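Local coordinates for protein isomaltose glucohydrolase (Kribbella flavida, PDB 5Z3E) that hydrolyses the alpha-1,6-glucosidic bond at the non-reducing end of isomaltose, releasing beta-D-glucose and D-glucose, and cleaves panose and isomaltotriose more slowly, at residues Cys193-Glu198 / Leu255-Gly260; Pro269-Val272 / Gly276-Pro279. The protein carries 1 engineered substitution. All blocks are in the same frame, centred on the assembly; numbering follows the deposited sequence.

In the fold
Both contacts involve the long connection between strand 254-255 and helix 283-296, and helix 206-220 touches side chains of each. Contact 1 is buried and joins the start of that connection to the loop carrying Asp195, the predicted proton acceptor, and Glu198, the inferred proton donor; its chemistry is polar, an acid and an amine linked mainly through two waters. Contact 2, with its centre about 15 Å from that of contact 1, lies within the connection itself and runs from buried residues to exposed ones. Main-chain hydrogen bonds close it, with small apolar contacts added. The two regions touch where Leu255 CD1 packs 3.6 Å from Cys271 CB, and Trp196 also lies against Ala270.

Contact 1: Cys193-Glu198 / Leu255-Gly260; sequences CYDWWE and LVKWLG
Asp195 and Lys257 face each other across two shared waters. From the aspartate outward, CB points toward 255-260, and a chi1 of 65° tucks CG between the backbone N and the carbonyl carbon. There the carboxylate divides its work. OD1 turns back on its own loop, accepting a hydrogen bond from Glu199 N and a weak, bent one from Trp197 N at 2.9 Å. The latter amounts to a weak Asx turn laid over the type I beta turn from Asp195 to Glu198. In this family 15 glycosidase, an (alpha/alpha)6 barrel, the loop carries the predicted proton acceptor, Asp195, and the inferred proton donor, Glu198. OD2 reaches the other way. One water donates to Asp195 OD2 at 2.7 Å, a second at 2.6 Å, and both accept from Lys257 NZ. The direct salt bridge, Asp195 OD2 to Lys257 NZ, is long at 3.7 Å. In the lysine conformer described, one of two, the chain is extended until a bend at chi4 (75°) swings NZ to the edge of the Trp197 ring, near its plane. Asp265 OD2 forms a salt bridge with Lys257 NZ and accepts a hydrogen bond from Trp197 NE1.

Contact 2: Pro269-Val272 / Gly276-Pro279; sequences PACV and GLVP
Cys271 and Val272 offer successive carbonyls to the amides of Leu277 and Gly276, two main-chain hydrogen bonds that close a short loop within the connection from strand 254-255 to helix 283-296. Leu277 N meets Cys271 O at 2.8 Å, nearly in line with the carbonyl bond (166° at the oxygen). The inner bond, Gly276 N to Val272 O, is equally short, but its donor sits above the carbonyl plane, 38° out of it. Val272 O is gripped a second time, by a water that donates to it at 2.9 Å and also to Val278 O, tying the chain after the loop to the chain before it.

The apolar contacts flank these bonds. Leu277 lays CD1 alongside Cys271, 3.7 Å from CB and close to SG as well, while its own CB and CG lie beside the end of Cys271 O, CB 3.4 Å from it. An alanine here would take away CG and both methyls and is likely to open a gap beside Cys271 CB and SG. The two valines cross obliquely, CG2 of Val272 lying 4.0 Å from CG2 of Val278; with chi1 at -177°, Val272 CG1 packs against Val278 O and Pro279 O, at 3.8 and 3.9 Å.

Helix 206-220 meets this turn through Val206 against Cys271 and His213 against Leu277, whereas both valines rest on Ala285 of helix 283-296 and Val272 also touches Asn326 of helix 317-329.

Contact 1: Cys193-Glu198 / Leu255-Gly260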
loop_
_atom_site.group_PDB
_atom_site.type_symbol
_atom_site.label_atom_id
_atom_site.label_comp_id
_atom_site.label_asym_id
_atom_site.label_seq_id
_atom_site.Cartn_x
_atom_site.Cartn_y
_atom_site.Cartn_z
ATOM N N CYS A 193 14.373 -4.415 -5.876
ATOM C CA CYS A 193 13.187 -4.912 -6.530
ATOM C C CYS A 193 12.494 -3.750 -7.227
ATOM O O CYS A 193 12.874 -2.588 -7.063
ATOM C CB CYS A 193 12.252 -5.634 -5.556
ATOM S SG CYS A 193 11.445 -4.585 -4.324
ATOM N N TYR A 194 11.459 -4.047 -8.015
ATOM C CA TYR A 194 10.670 -2.975 -8.609
ATOM C C TYR A 194 9.925 -2.226 -7.496
ATOM O O TYR A 194 9.539 -2.816 -6.479
ATOM C CB TYR A 194 9.650 -3.528 -9.605
ATOM C CG TYR A 194 10.218 -4.201 -10.847
ATOM C CD1 TYR A 194 10.484 -5.569 -10.853
ATOM C CD2 TYR A 194 10.446 -3.519 -12.014
ATOM C CE1 TYR A 194 10.952 -6.233 -11.974
ATOM C CE2 TYR A 194 10.922 -4.221 -13.185
ATOM C CZ TYR A 194 11.158 -5.562 -13.110
ATOM O OH TYR A 194 11.609 -6.216 -14.246
ATOM N N ASP A 195 9.700 -0.944 -7.723
ATOM C CA ASP A 195 8.952 -0.112 -6.801
ATOM C C ASP A 195 7.457 -0.428 -6.861
ATOM O O ASP A 195 7.024 -1.300 -7.624
ATOM C CB ASP A 195 9.276 1.357 -7.022
ATOM C CG ASP A 195 8.867 1.920 -8.365
ATOM O OD1 ASP A 195 8.044 1.312 -9.052
ATOM O OD2 ASP A 195 9.390 3.028 -8.664
ATOM N N TRP A 196 6.657 0.281 -6.062
ATOM C CA TRP A 196 5.218 0.047 -6.065
ATOM C C TRP A 196 4.649 0.180 -7.460
ATOM O O TRP A 196 3.621 -0.411 -7.765
ATOM C CB TRP A 196 4.446 1.036 -5.205
ATOM C CG TRP A 196 4.630 1.016 -3.713
ATOM C CD1 TRP A 196 5.556 0.329 -2.923
ATOM C CD2 TRP A 196 3.867 1.816 -2.810
ATOM N NE1 TRP A 196 5.360 0.669 -1.602
ATOM C CE2 TRP A 196 4.360 1.593 -1.497
ATOM C CE3 TRP A 196 2.804 2.690 -2.981
ATOM C CZ2 TRP A 196 3.812 2.223 -0.376
ATOM C CZ3 TRP A 196 2.247 3.296 -1.857
ATOM C CH2 TRP A 196 2.765 3.076 -0.589
ATOM N N TRP A 197 5.283 1.001 -8.295
ATOM C CA TRP A 197 4.841 1.354 -9.622
ATOM C C TRP A 197 5.420 0.458 -10.708
ATOM O O TRP A 197 5.240 0.714 -11.894
ATOM C CB TRP A 197 5.170 2.818 -9.902
ATOM C CG TRP A 197 4.903 3.740 -8.753
ATOM C CD1 TRP A 197 5.795 4.655 -8.250
ATOM C CD2 TRP A 197 3.712 3.879 -7.961
ATOM N NE1 TRP A 197 5.230 5.344 -7.221
ATOM C CE2 TRP A 197 3.955 4.892 -7.024
ATOM C CE3 TRP A 197 2.464 3.230 -7.940
ATOM C CZ2 TRP A 197 2.986 5.302 -6.115
ATOM C CZ3 TRP A 197 1.513 3.649 -7.026
ATOM C CH2 TRP A 197 1.780 4.671 -6.133
ATOM N N GLU A 198 6.097 -0.616 -10.326
ATOM C CA GLU A 198 6.698 -1.564 -11.284
ATOM C C GLU A 198 7.807 -0.993 -12.096
ATOM O O GLU A 198 7.975 -1.333 -13.272
ATOM C CB GLU A 198 5.677 -2.246 -12.171
ATOM C CG GLU A 198 4.746 -2.964 -11.401
ATOM C CD GLU A 198 3.771 -3.767 -12.214
ATOM O OE1 GLU A 198 3.869 -3.809 -13.472
ATOM O OE2 GLU A 198 2.925 -4.412 -11.557
ATOM N N LEU A 255 12.926 12.238 3.148
ATOM C CA LEU A 255 13.065 10.946 2.491
ATOM C C LEU A 255 13.148 11.139 0.983
ATOM O O LEU A 255 12.644 12.125 0.426
ATOM C CB LEU A 255 11.875 10.049 2.835
ATOM C CG LEU A 255 11.729 9.676 4.317
ATOM C CD1 LEU A 255 10.410 8.982 4.552
ATOM C CD2 LEU A 255 12.860 8.791 4.780
ATOM N N VAL A 256 13.763 10.168 0.312
ATOM C CA VAL A 256 13.869 10.136 -1.136
ATOM C C VAL A 256 13.289 8.855 -1.697
ATOM O O VAL A 256 13.072 7.873 -0.990
ATOM C CB VAL A 256 15.309 10.366 -1.610
ATOM C CG1 VAL A 256 15.764 11.769 -1.243
ATOM C CG2 VAL A 256 16.239 9.311 -1.051
ATOM N N LYS A 257 13.071 8.886 -3.008
ATOM C CA LYS A 257 12.354 7.853 -3.710
ATOM C C LYS A 257 13.025 6.481 -3.610
ATOM O O LYS A 257 12.362 5.466 -3.335
ATOM C CB LYS A 257 12.219 8.366 -5.136
ATOM C CG LYS A 257 11.659 7.483 -6.114
ATOM C CD LYS A 257 11.280 8.257 -7.376
ATOM C CE LYS A 257 10.971 7.321 -8.400
ATOM N NZ LYS A 257 9.731 6.729 -8.221
ATOM N N TRP A 258 14.313 6.420 -3.852
ATOM C CA TRP A 258 15.083 5.199 -3.673
ATOM C C TRP A 258 16.422 5.572 -3.074
ATOM O O TRP A 258 16.879 6.714 -3.133
ATOM C CB TRP A 258 15.198 4.376 -4.962
ATOM C CG TRP A 258 15.861 5.006 -6.157
ATOM C CD1 TRP A 258 17.184 5.306 -6.312
ATOM C CD2 TRP A 258 15.240 5.288 -7.418
ATOM N NE1 TRP A 258 17.414 5.763 -7.589
ATOM C CE2 TRP A 258 16.241 5.752 -8.287
ATOM C CE3 TRP A 258 13.950 5.170 -7.899
ATOM C CZ2 TRP A 258 15.975 6.095 -9.621
ATOM C CZ3 TRP A 258 13.687 5.523 -9.210
ATOM C CH2 TRP A 258 14.696 5.979 -10.050
ATOM N N LEU A 259 17.070 4.589 -2.449
ATOM C CA LEU A 259 18.369 4.854 -1.848
ATOM C C LEU A 259 19.288 5.432 -2.893
ATOM O O LEU A 259 19.369 4.897 -4.017
ATOM C CB LEU A 259 18.978 3.569 -1.288
ATOM C CG LEU A 259 18.139 2.808 -0.258
ATOM C CD1 LEU A 259 18.923 1.616 0.219
ATOM C CD2 LEU A 259 17.686 3.690 0.918
ATOM N N GLY A 260 19.989 6.511 -2.572
ATOM C CA GLY A 260 20.914 7.100 -3.509
ATOM C C GLY A 260 20.294 8.047 -4.532
ATOM O O GLY A 260 20.986 8.425 -5.475
HETATM O O HOH W 1 10.534 4.433 -6.716
HETATM O O HOH W 2 9.053 4.940 -10.428
#

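Contact 2: Pro269-Val272 / Gly276-Pro279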
loop_
_atom_site.group_PDB
_atom_site.type_symbol
_atom_site.label_atom_id
_atom_site.label_comp_id
_atom_site.label_asym_id
_atom_site.label_seq_id
_atom_site.Cartn_x
_atom_site.Cartn_y
_atom_site.Cartn_z
ATOM N N PRO A 269 5.073 9.424 1.966
ATOM C CA PRO A 269 4.444 9.654 3.271
ATOM C C PRO A 269 4.043 8.358 3.980
ATOM O O PRO A 269 3.916 8.367 5.203
ATOM C CB PRO A 269 3.249 10.548 2.924
ATOM C CG PRO A 269 3.724 11.306 1.690
ATOM C CD PRO A 269 4.449 10.233 0.905
ATOM N N ALA A 270 3.817 7.256 3.256
ATOM C CA ALA A 270 3.495 5.990 3.910
ATOM C C ALA A 270 4.584 5.549 4.878
ATOM O O ALA A 270 4.325 4.795 5.811
ATOM C CB ALA A 270 3.259 4.917 2.886
ATOM N N CYS A 271 5.827 5.987 4.642
ATOM C CA CYS A 271 6.933 5.685 5.527
ATOM C C CYS A 271 6.814 6.350 6.896
ATOM O O CYS A 271 7.528 5.964 7.830
ATOM C CB CYS A 271 8.225 6.148 4.886
ATOM S SG CYS A 271 8.640 5.268 3.381
ATOM N N VAL A 272 5.946 7.357 6.993
ATOM C CA VAL A 272 5.639 8.011 8.258
ATOM C C VAL A 272 4.426 7.291 8.834
ATOM O O VAL A 272 4.575 6.429 9.715
ATOM C CB VAL A 272 5.449 9.539 8.066
ATOM C CG1 VAL A 272 5.200 10.187 9.404
ATOM C CG2 VAL A 272 6.649 10.149 7.375
ATOM N N GLY A 276 5.855 3.898 9.917
ATOM C CA GLY A 276 6.547 4.208 11.165
ATOM C C GLY A 276 8.067 4.284 11.169
ATOM O O GLY A 276 8.665 4.119 12.225
ATOM N N LEU A 277 8.672 4.620 10.043
ATOM C CA LEU A 277 10.137 4.849 10.076
ATOM C C LEU A 277 10.483 6.006 11.052
ATOM O O LEU A 277 11.530 5.964 11.721
ATOM C CB LEU A 277 10.694 5.152 8.667
ATOM C CG LEU A 277 10.668 4.165 7.431
ATOM C CD1 LEU A 277 11.352 4.589 6.090
ATOM C CD2 LEU A 277 11.310 2.897 7.921
ATOM N N VAL A 278 9.643 7.028 11.067
ATOM C CA VAL A 278 9.785 8.192 11.960
ATOM C C VAL A 278 8.380 8.609 12.505
ATOM O O VAL A 278 7.461 8.292 11.804
ATOM C CB VAL A 278 10.404 9.407 11.236
ATOM C CG1 VAL A 278 11.803 9.145 10.824
ATOM C CG2 VAL A 278 9.614 9.839 10.050
ATOM N N PRO A 279 8.353 9.256 13.676
ATOM C CA PRO A 279 6.986 9.771 14.132
ATOM C C PRO A 279 6.446 10.891 13.158
ATOM O O PRO A 279 7.205 11.576 12.492
ATOM C CB PRO A 279 7.312 10.316 15.545
ATOM C CG PRO A 279 8.518 9.643 15.944
ATOM C CD PRO A 279 9.389 9.468 14.709
HETATM O O HOH W 3 4.839 7.392 12.424
#